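Ribosome hibernation protein YHBH (Vibrio cholerae serotype O1, PDB 4HEI) probably inhibits translation in stationary phase by binding the small ribosomal subunit, and associates with 100S ribosomes, the dimers of 70S particles. Local coordinates at residues A[75-78]-A[79-83]. Residues are numbered along the deposited sequence; the frame is centred on the assembly and turned at random.
Sequences DSLV and DKLVR
Asp75 to Val78 and Asp79 to Arg83 are successive turns of one alpha-helix, joined by four i-to-i+4 backbone hydrogen bonds, from Asp79 N to Asp75 O through Val82 N to Val78 O; the last of these is the shortest, at 2.8 Å. On the buried face Leu77 meets Leu81 one turn on, CG of Leu77 lying 4.0 Å from CD1 of Leu81. The two leucines reach each other through different rotamers: CG of Leu77 stands anti to its backbone N (chi1 170°), which carries the branch forward along the helix, whereas that of Leu81 lies beside its own N and leans back over the carbonyl oxygen of Leu77. Next to them Val78 and Val82 repeat the i-to-i+4 spacing, with CG1 of Val78 3.9 Å from CG2 of Val82. Helix 70-91 is the second helix of the beta-alpha-beta-beta-beta-alpha fold shared with YfiA, and the two pairs face different neighbours: Leu77 and Leu81 rest on the sheet, touching Ala52 of strand 47-56 and, respectively, Ala63 and Ile61 of strand 59-67, while Val78 touches Lys23 and Val82 touches Leu27 of helix 14-27. Leu81 also reaches Phe24 of that helix. On the flank beside Val78, a water donates to Asp75 O at 3.0 Å and makes a weak bond to Asp79 OD1 at 3.3 Å, bridging the turns. Asp75 O thus receives both this water and Asp79 N. The Asp75 carboxylate turns elsewhere, to a salt bridge between OD1 and Lys23. Lys80 packs its CG 3.4 Å from Ser76 O, then runs out extended to place NZ in a hydrogen bond with His64 O, the backbone oxygen of a cobalt-site histidine.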
loop_
_atom_site.group_PDB
_atom_site.type_symbol
_atom_site.label_atom_id
_atom_site.label_comp_id
_atom_site.label_asym_id
_atom_site.label_seq_id
_atom_site.Cartn_x
_atom_site.Cartn_y
_atom_site.Cartn_z
ATOM N N ASP A 75 5.272 3.730 4.665
ATOM C CA ASP A 75 4.484 4.365 5.716
ATOM C C ASP A 75 3.699 5.536 5.169
ATOM O O ASP A 75 2.550 5.748 5.546
ATOM C CB ASP A 75 5.378 4.857 6.850
ATOM C CG ASP A 75 5.928 3.732 7.670
ATOM O OD1 ASP A 75 5.116 2.927 8.169
ATOM O OD2 ASP A 75 7.164 3.655 7.817
ATOM N N SER A 76 4.328 6.317 4.297
ATOM C CA SER A 76 3.646 7.463 3.706
ATOM C C SER A 76 2.506 6.984 2.816
ATOM O O SER A 76 1.428 7.589 2.796
ATOM C CB SER A 76 4.622 8.308 2.885
ATOM O OG SER A 76 5.604 8.883 3.729
ATOM N N LEU A 77 2.745 5.895 2.085
ATOM C CA LEU A 77 1.723 5.341 1.203
ATOM C C LEU A 77 0.491 4.948 2.007
ATOM O O LEU A 77 -0.625 5.297 1.648
ATOM C CB LEU A 77 2.255 4.106 0.464
ATOM C CG LEU A 77 1.217 3.278 -0.307
ATOM C CD1 LEU A 77 0.534 4.144 -1.362
ATOM C CD2 LEU A 77 1.905 2.079 -0.964
ATOM N N VAL A 78 0.701 4.208 3.091
ATOM C CA VAL A 78 -0.414 3.775 3.918
ATOM C C VAL A 78 -1.203 4.963 4.464
ATOM O O VAL A 78 -2.432 4.931 4.496
ATOM C CB VAL A 78 0.072 2.877 5.071
ATOM C CG1 VAL A 78 -1.079 2.558 6.018
ATOM C CG2 VAL A 78 0.642 1.595 4.490
ATOM N N ASP A 79 -0.506 6.012 4.884
ATOM C CA ASP A 79 -1.203 7.188 5.387
ATOM C C ASP A 79 -2.116 7.768 4.310
ATOM O O ASP A 79 -3.216 8.223 4.612
ATOM C CB ASP A 79 -0.214 8.253 5.872
ATOM C CG ASP A 79 0.375 7.922 7.235
ATOM O OD1 ASP A 79 -0.372 7.406 8.087
ATOM O OD2 ASP A 79 1.575 8.185 7.462
ATOM N N LYS A 80 -1.670 7.739 3.055
ATOM C CA LYS A 80 -2.489 8.254 1.958
ATOM C C LYS A 80 -3.696 7.343 1.719
ATOM O O LYS A 80 -4.807 7.817 1.488
ATOM C CB LYS A 80 -1.674 8.353 0.664
ATOM C CG LYS A 80 -0.543 9.364 0.693
ATOM C CD LYS A 80 0.057 9.538 -0.699
ATOM C CE LYS A 80 1.238 10.492 -0.684
ATOM N NZ LYS A 80 1.762 10.730 -2.061
ATOM N N LEU A 81 -3.470 6.033 1.774
ATOM C CA LEU A 81 -4.545 5.067 1.565
ATOM C C LEU A 81 -5.598 5.181 2.665
ATOM O O LEU A 81 -6.793 5.144 2.393
ATOM C CB LEU A 81 -3.981 3.640 1.540
ATOM C CG LEU A 81 -3.011 3.297 0.405
ATOM C CD1 LEU A 81 -2.472 1.889 0.616
ATOM C CD2 LEU A 81 -3.730 3.399 -0.936
ATOM N N VAL A 82 -5.146 5.325 3.907
ATOM C CA VAL A 82 -6.063 5.451 5.038
ATOM C C VAL A 82 -6.962 6.677 4.875
ATOM O O VAL A 82 -8.164 6.601 5.132
ATOM C CB VAL A 82 -5.295 5.554 6.383
ATOM C CG1 VAL A 82 -6.267 5.835 7.527
ATOM C CG2 VAL A 82 -4.550 4.261 6.650
ATOM N N ARG A 83 -6.391 7.803 4.444
ATOM C CA ARG A 83 -7.179 9.022 4.238
ATOM C C ARG A 83 -8.272 8.748 3.219
ATOM O O ARG A 83 -9.438 9.083 3.431
ATOM C CB ARG A 83 -6.312 10.173 3.712
ATOM C CG ARG A 83 -5.219 10.642 4.648
ATOM C CD ARG A 83 -4.801 12.075 4.319
ATOM N NE ARG A 83 -3.673 12.508 5.137
ATOM C CZ ARG A 83 -2.403 12.203 4.889
ATOM N NH1 ARG A 83 -2.087 11.465 3.832
ATOM N NH2 ARG A 83 -1.447 12.625 5.707
HETATM O O HOH W 1 1.359 4.550 8.008
#